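Local coordinates for protein galactokinase (Bifidobacterium longum subsp. infantis ATCC 15697 = JCM 1222 = DSM 20088, PDB 6TEQ) that probably phosphorylates galactose with ATP as a galactokinase of the GHMP kinase family, and holds 2-deoxy-2-fluoro-galactose in its sugar pocket here, at residues P57-H62 with M196-G201; L230-V235 with L404-A409. One frame throughout, in Å; residues are numbered along the deposited sequence.

Interaction 1. Residues P57-H62 with M196-G201; sequences PIALPH and MRCTEG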
loop_
_atom_site.group_PDB
_atom_site.type_symbol
_atom_site.label_atom_id
_atom_site.label_comp_id
_atom_site.label_asym_id
_atom_site.label_seq_id
_atom_site.Cartn_x
_atom_site.Cartn_y
_atom_site.Cartn_z
ATOM N N PRO A 57 4.881 -2.155 -6.594
ATOM C CA PRO A 57 3.757 -2.883 -6.009
ATOM C C PRO A 57 2.943 -3.682 -7.023
ATOM O O PRO A 57 3.015 -3.483 -8.212
ATOM C CB PRO A 57 2.886 -1.748 -5.452
ATOM C CG PRO A 57 3.121 -0.577 -6.415
ATOM C CD PRO A 57 4.635 -0.684 -6.735
ATOM N N ILE A 58 2.243 -4.659 -6.444
ATOM C CA ILE A 58 1.127 -5.378 -7.103
ATOM C C ILE A 58 -0.125 -5.106 -6.305
ATOM O O ILE A 58 -0.048 -4.861 -5.062
ATOM C CB ILE A 58 1.402 -6.878 -7.232
ATOM C CG1 ILE A 58 1.589 -7.555 -5.881
ATOM C CG2 ILE A 58 2.581 -7.101 -8.152
ATOM C CD1 ILE A 58 1.519 -9.038 -5.913
ATOM N N ALA A 59 -1.241 -5.190 -6.994
ATOM C CA ALA A 59 -2.548 -5.113 -6.329
ATOM C C ALA A 59 -2.909 -6.532 -5.905
ATOM O O ALA A 59 -2.803 -7.498 -6.725
ATOM C CB ALA A 59 -3.573 -4.557 -7.261
ATOM N N LEU A 60 -3.365 -6.698 -4.676
ATOM C CA LEU A 60 -3.897 -7.992 -4.228
ATOM C C LEU A 60 -5.276 -8.268 -4.833
ATOM O O LEU A 60 -6.008 -7.363 -5.226
ATOM C CB LEU A 60 -3.956 -8.009 -2.711
ATOM C CG LEU A 60 -2.630 -8.104 -1.985
ATOM C CD1 LEU A 60 -2.900 -7.848 -0.527
ATOM C CD2 LEU A 60 -2.024 -9.484 -2.171
ATOM N N PRO A 61 -5.731 -9.536 -4.836
ATOM C CA PRO A 61 -7.106 -9.793 -5.210
ATOM C C PRO A 61 -8.094 -9.303 -4.141
ATOM O O PRO A 61 -9.268 -9.123 -4.416
ATOM C CB PRO A 61 -7.146 -11.298 -5.257
ATOM C CG PRO A 61 -5.992 -11.816 -4.450
ATOM C CD PRO A 61 -4.945 -10.750 -4.566
ATOM N N HIS A 62 -7.593 -9.103 -2.940
ATOM C CA HIS A 62 -8.368 -8.669 -1.755
ATOM C C HIS A 62 -8.745 -7.207 -1.968
ATOM O O HIS A 62 -7.846 -6.357 -2.186
ATOM C CB HIS A 62 -7.548 -8.775 -0.476
ATOM C CG HIS A 62 -7.143 -10.176 -0.199
ATOM N ND1 HIS A 62 -6.170 -10.787 -0.968
ATOM C CD2 HIS A 62 -7.587 -11.084 0.700
ATOM C CE1 HIS A 62 -6.049 -12.052 -0.563
ATOM N NE2 HIS A 62 -6.879 -12.240 0.488
ATOM N N MET A 196 -4.989 1.953 -7.722
ATOM C CA MET A 196 -5.755 2.535 -8.848
ATOM C C MET A 196 -5.025 2.372 -10.181
ATOM O O MET A 196 -5.658 2.694 -11.213
ATOM C CB MET A 196 -6.091 4.008 -8.618
ATOM C CG MET A 196 -6.963 4.145 -7.414
ATOM S SD MET A 196 -7.715 5.770 -7.318
ATOM C CE MET A 196 -9.258 5.409 -8.164
ATOM N N ARG A 197 -3.809 1.827 -10.205
ATOM C CA ARG A 197 -3.061 1.787 -11.474
ATOM C C ARG A 197 -2.402 0.455 -11.762
ATOM O O ARG A 197 -1.980 0.259 -12.937
ATOM C CB ARG A 197 -2.018 2.914 -11.538
ATOM C CG ARG A 197 -2.633 4.276 -11.378
ATOM C CD ARG A 197 -1.566 5.269 -11.249
ATOM N NE ARG A 197 -0.984 5.575 -12.571
ATOM C CZ ARG A 197 0.019 6.358 -12.779
ATOM N NH1 ARG A 197 0.707 6.874 -11.754
ATOM N NH2 ARG A 197 0.352 6.629 -14.037
ATOM N N CYS A 198 -2.411 -0.487 -10.831
ATOM C CA CYS A 198 -1.867 -1.833 -11.119
ATOM C C CYS A 198 -2.719 -2.519 -12.172
ATOM O O CYS A 198 -3.907 -2.128 -12.349
ATOM C CB CYS A 198 -1.747 -2.656 -9.863
ATOM S SG CYS A 198 -0.369 -2.187 -8.793
ATOM N N THR A 199 -2.142 -3.512 -12.809
ATOM C CA THR A 199 -2.908 -4.368 -13.722
ATOM C C THR A 199 -2.668 -5.847 -13.390
ATOM O O THR A 199 -1.644 -6.242 -12.837
ATOM C CB THR A 199 -2.580 -4.033 -15.174
ATOM O OG1 THR A 199 -1.193 -4.330 -15.429
ATOM C CG2 THR A 199 -2.860 -2.591 -15.532
ATOM N N GLU A 200 -3.614 -6.647 -13.766
ATOM C CA GLU A 200 -3.540 -8.108 -13.549
ATOM C C GLU A 200 -2.300 -8.683 -14.252
ATOM O O GLU A 200 -1.979 -8.269 -15.370
ATOM C CB GLU A 200 -4.789 -8.795 -14.060
ATOM C CG GLU A 200 -4.826 -10.279 -13.736
ATOM C CD GLU A 200 -4.043 -11.221 -14.657
ATOM O OE1 GLU A 200 -3.845 -10.862 -15.869
ATOM O OE2 GLU A 200 -3.605 -12.315 -14.159
ATOM N N GLY A 201 -1.577 -9.530 -13.539
ATOM C CA GLY A 201 -0.356 -10.175 -14.044
ATOM C C GLY A 201 0.861 -9.262 -14.149
ATOM O O GLY A 201 1.854 -9.710 -14.767
#

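Interaction 2. Residues L230-V235 with L404-A409; sequences LELLVV and LPAFAA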
loop_
_atom_site.group_PDB
_atom_site.type_symbol
_atom_site.label_atom_id
_atom_site.label_comp_id
_atom_site.label_asym_id
_atom_site.label_seq_id
_atom_site.Cartn_x
_atom_site.Cartn_y
_atom_site.Cartn_z
ATOM N N LEU A 230 6.116 -20.338 -9.402
ATOM C CA LEU A 230 6.305 -19.669 -8.116
ATOM C C LEU A 230 4.965 -19.366 -7.467
ATOM O O LEU A 230 3.867 -19.373 -8.131
ATOM C CB LEU A 230 7.011 -18.318 -8.297
ATOM C CG LEU A 230 8.381 -18.326 -8.944
ATOM C CD1 LEU A 230 8.880 -16.891 -9.178
ATOM C CD2 LEU A 230 9.317 -19.127 -8.078
ATOM N N GLU A 231 5.068 -18.993 -6.209
ATOM C CA GLU A 231 3.932 -18.597 -5.355
ATOM C C GLU A 231 4.460 -17.462 -4.478
ATOM O O GLU A 231 5.575 -17.588 -3.928
ATOM C CB GLU A 231 3.407 -19.847 -4.620
ATOM C CG GLU A 231 2.647 -19.585 -3.323
ATOM C CD GLU A 231 2.137 -20.847 -2.639
ATOM O OE1 GLU A 231 2.657 -21.969 -2.936
ATOM O OE2 GLU A 231 1.245 -20.713 -1.787
ATOM N N LEU A 232 3.705 -16.373 -4.380
ATOM C CA LEU A 232 4.108 -15.265 -3.503
ATOM C C LEU A 232 3.368 -15.496 -2.199
ATOM O O LEU A 232 2.157 -15.282 -2.158
ATOM C CB LEU A 232 3.755 -13.918 -4.107
ATOM C CG LEU A 232 4.218 -12.748 -3.268
ATOM C CD1 LEU A 232 5.708 -12.604 -3.289
ATOM C CD2 LEU A 232 3.531 -11.494 -3.780
ATOM N N LEU A 233 4.094 -15.959 -1.192
ATOM C CA LEU A 233 3.519 -16.169 0.146
ATOM C C LEU A 233 3.395 -14.785 0.777
ATOM O O LEU A 233 4.369 -14.053 0.795
ATOM C CB LEU A 233 4.417 -17.092 0.978
ATOM C CG LEU A 233 3.969 -17.264 2.441
ATOM C CD1 LEU A 233 2.585 -17.855 2.497
ATOM C CD2 LEU A 233 4.922 -18.144 3.211
ATOM N N VAL A 234 2.243 -14.497 1.362
ATOM C CA VAL A 234 2.046 -13.260 2.141
ATOM C C VAL A 234 1.546 -13.660 3.534
ATOM O O VAL A 234 0.574 -14.424 3.576
ATOM C CB VAL A 234 1.068 -12.321 1.437
ATOM C CG1 VAL A 234 0.785 -11.098 2.334
ATOM C CG2 VAL A 234 1.590 -11.946 0.089
ATOM N N VAL A 235 2.262 -13.242 4.588
ATOM C CA VAL A 235 1.892 -13.605 5.954
ATOM C C VAL A 235 1.743 -12.327 6.732
ATOM O O VAL A 235 2.720 -11.578 6.879
ATOM C CB VAL A 235 2.931 -14.555 6.605
ATOM C CG1 VAL A 235 2.596 -14.766 8.090
ATOM C CG2 VAL A 235 3.019 -15.855 5.841
ATOM N N LEU A 404 -2.354 -14.984 3.298
ATOM C CA LEU A 404 -3.299 -14.594 2.230
ATOM C C LEU A 404 -2.723 -15.149 0.942
ATOM O O LEU A 404 -1.522 -14.993 0.713
ATOM C CB LEU A 404 -3.346 -13.060 2.072
ATOM C CG LEU A 404 -3.924 -12.106 3.095
ATOM C CD1 LEU A 404 -2.979 -11.997 4.242
ATOM C CD2 LEU A 404 -4.066 -10.726 2.412
ATOM N N PRO A 405 -3.556 -15.695 0.030
ATOM C CA PRO A 405 -3.123 -15.936 -1.333
ATOM C C PRO A 405 -2.812 -14.595 -1.985
ATOM O O PRO A 405 -3.425 -13.576 -1.633
ATOM C CB PRO A 405 -4.305 -16.607 -1.994
ATOM C CG PRO A 405 -5.482 -16.091 -1.212
ATOM C CD PRO A 405 -4.980 -15.964 0.218
ATOM N N ALA A 406 -1.890 -14.633 -2.922
ATOM C CA ALA A 406 -1.429 -13.378 -3.543
ATOM C C ALA A 406 -0.969 -13.644 -4.964
ATOM O O ALA A 406 -0.199 -14.545 -5.203
ATOM C CB ALA A 406 -0.388 -12.692 -2.701
ATOM N N PHE A 407 -1.297 -12.704 -5.812
ATOM C CA PHE A 407 -0.809 -12.625 -7.195
ATOM C C PHE A 407 -1.134 -11.210 -7.637
ATOM O O PHE A 407 -1.963 -10.547 -6.983
ATOM C CB PHE A 407 -1.480 -13.686 -8.050
ATOM C CG PHE A 407 -2.979 -13.749 -7.899
ATOM C CD1 PHE A 407 -3.827 -12.976 -8.672
ATOM C CD2 PHE A 407 -3.521 -14.671 -6.998
ATOM C CE1 PHE A 407 -5.210 -13.077 -8.498
ATOM C CE2 PHE A 407 -4.899 -14.770 -6.831
ATOM C CZ PHE A 407 -5.742 -13.969 -7.582
ATOM N N ALA A 408 -0.618 -10.819 -8.758
ATOM C CA ALA A 408 -0.849 -9.474 -9.292
ATOM C C ALA A 408 -2.237 -9.441 -9.917
ATOM O O ALA A 408 -2.519 -10.095 -10.948
ATOM C CB ALA A 408 0.221 -9.126 -10.293
ATOM N N ALA A 409 -3.115 -8.669 -9.298
ATOM C CA ALA A 409 -4.546 -8.541 -9.618
ATOM C C ALA A 409 -4.848 -7.145 -10.154
ATOM O O ALA A 409 -3.963 -6.302 -10.303
ATOM C CB ALA A 409 -5.361 -8.893 -8.386
HETATM O O HOH W 1 1.019 -16.847 -5.323
HETATM O O HOH W 2 0.371 -16.461 -0.360
#

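Interaction 1. Residues P57-H62 with M196-G201
Pro-57 and Ala-59 receive Cys-198 where, in this GHMP kinase fold, the chain leaving helix 190-197 passes the long strand 54-70 of the N-terminal domain. Pro-57 takes part mainly through its backbone, its carbonyl O standing 3.7 Å from Cys-198 SG. Its ring also touches Asn-42; from it the side chain of the galactose-binding Arg-40 is about 4 Å and the bound sugar about 9 Å away, so the contact is near the sugar pocket without lining it. At Ile-58 the peptide carbon C comes within 3.8 Å of Cys-198 SG, while the branched side chain leads off to Val-41 and Ala-408; a beta-branched residue suits such an extended, buried strand position. Ala-59 turns its methyl toward the incoming loop, and a side chain this short lets the two backbones approach to 5.8 Å between the CA atoms of Ala-59 and Cys-198. Cysteine fits the other side because it is small and its sulfur can lie against peptide groups: SG, beside its own backbone N (chi1 -75°) and anti to the carbonyl carbon, reaches along the strand backbone from Pro-57 O to Ala-59 N. These are van der Waals contacts in a buried interface. Beyond the cysteine, Thr-199 turns away and its hydroxyl bonds to Gln-220. Cys-198 SG sits 3.6 Å from Ala-59 N, and the methyl Ala-59 CB 3.7 Å from Cys-198 CB.

Interaction 2. Residues L230-V235 with L404-A409
With CG1 anti to its backbone N (chi1 175°), Val-234 lays CG2 anti to the carbonyl carbon, which brings that methyl to 3.5 Å from Ala-406 CB; its other branch, CG1, lies 4.3 Å from Leu-404 CD1. Leu-232, its CG likewise anti to N, sets CD2 4.2 Å from the same Ala-406 methyl. Alanine suits this spot, since a single methyl can rest against both aliphatic side chains, which meet it from the strand side. One direct backbone bond joins the segments, Leu-404 N to Val-234 O at 3.0 Å. Past it the two chains are bridged by water instead. One water accepts from Leu-232 N and donates to Ala-406 O at 2.6 Å; a second donates to the carbonyl oxygens of Leu-232 and Leu-404 and accepts from Val-234 N, so polar backbone groups are satisfied where the later chain peels off the sheet beyond Leu-404. Strand 230-236 lies antiparallel between 402-404 and 372-378 in this mixed sheet, with Leu-233 and Val-235 packed on helix 382-396, while Leu-232, Leu-404 and Ala-406 meet strand 54-70.

In the fold
From the N terminus, strand 54-70 supplies the first segment of interaction 1 after strand 33-42 has already run, and interaction 1 closes a loop of 133 residues when the chain comes back after helix 190-197. Only then does strand 230-236 run, and interaction 2 closes a second, largely helical loop of 168 residues at 404-409. The two closures thus follow in series, neither nested nor crossed. In space they meet, their centres 11 Å apart: the segment 404-409 probably hydrogen-bonds to both parts of interaction 1, through Ala-408 O to Gly-201 N and Ala-409 N to Ala-59 O. This late loop therefore joins the five-stranded sheet containing 230-236 to the larger sheet containing 54-70.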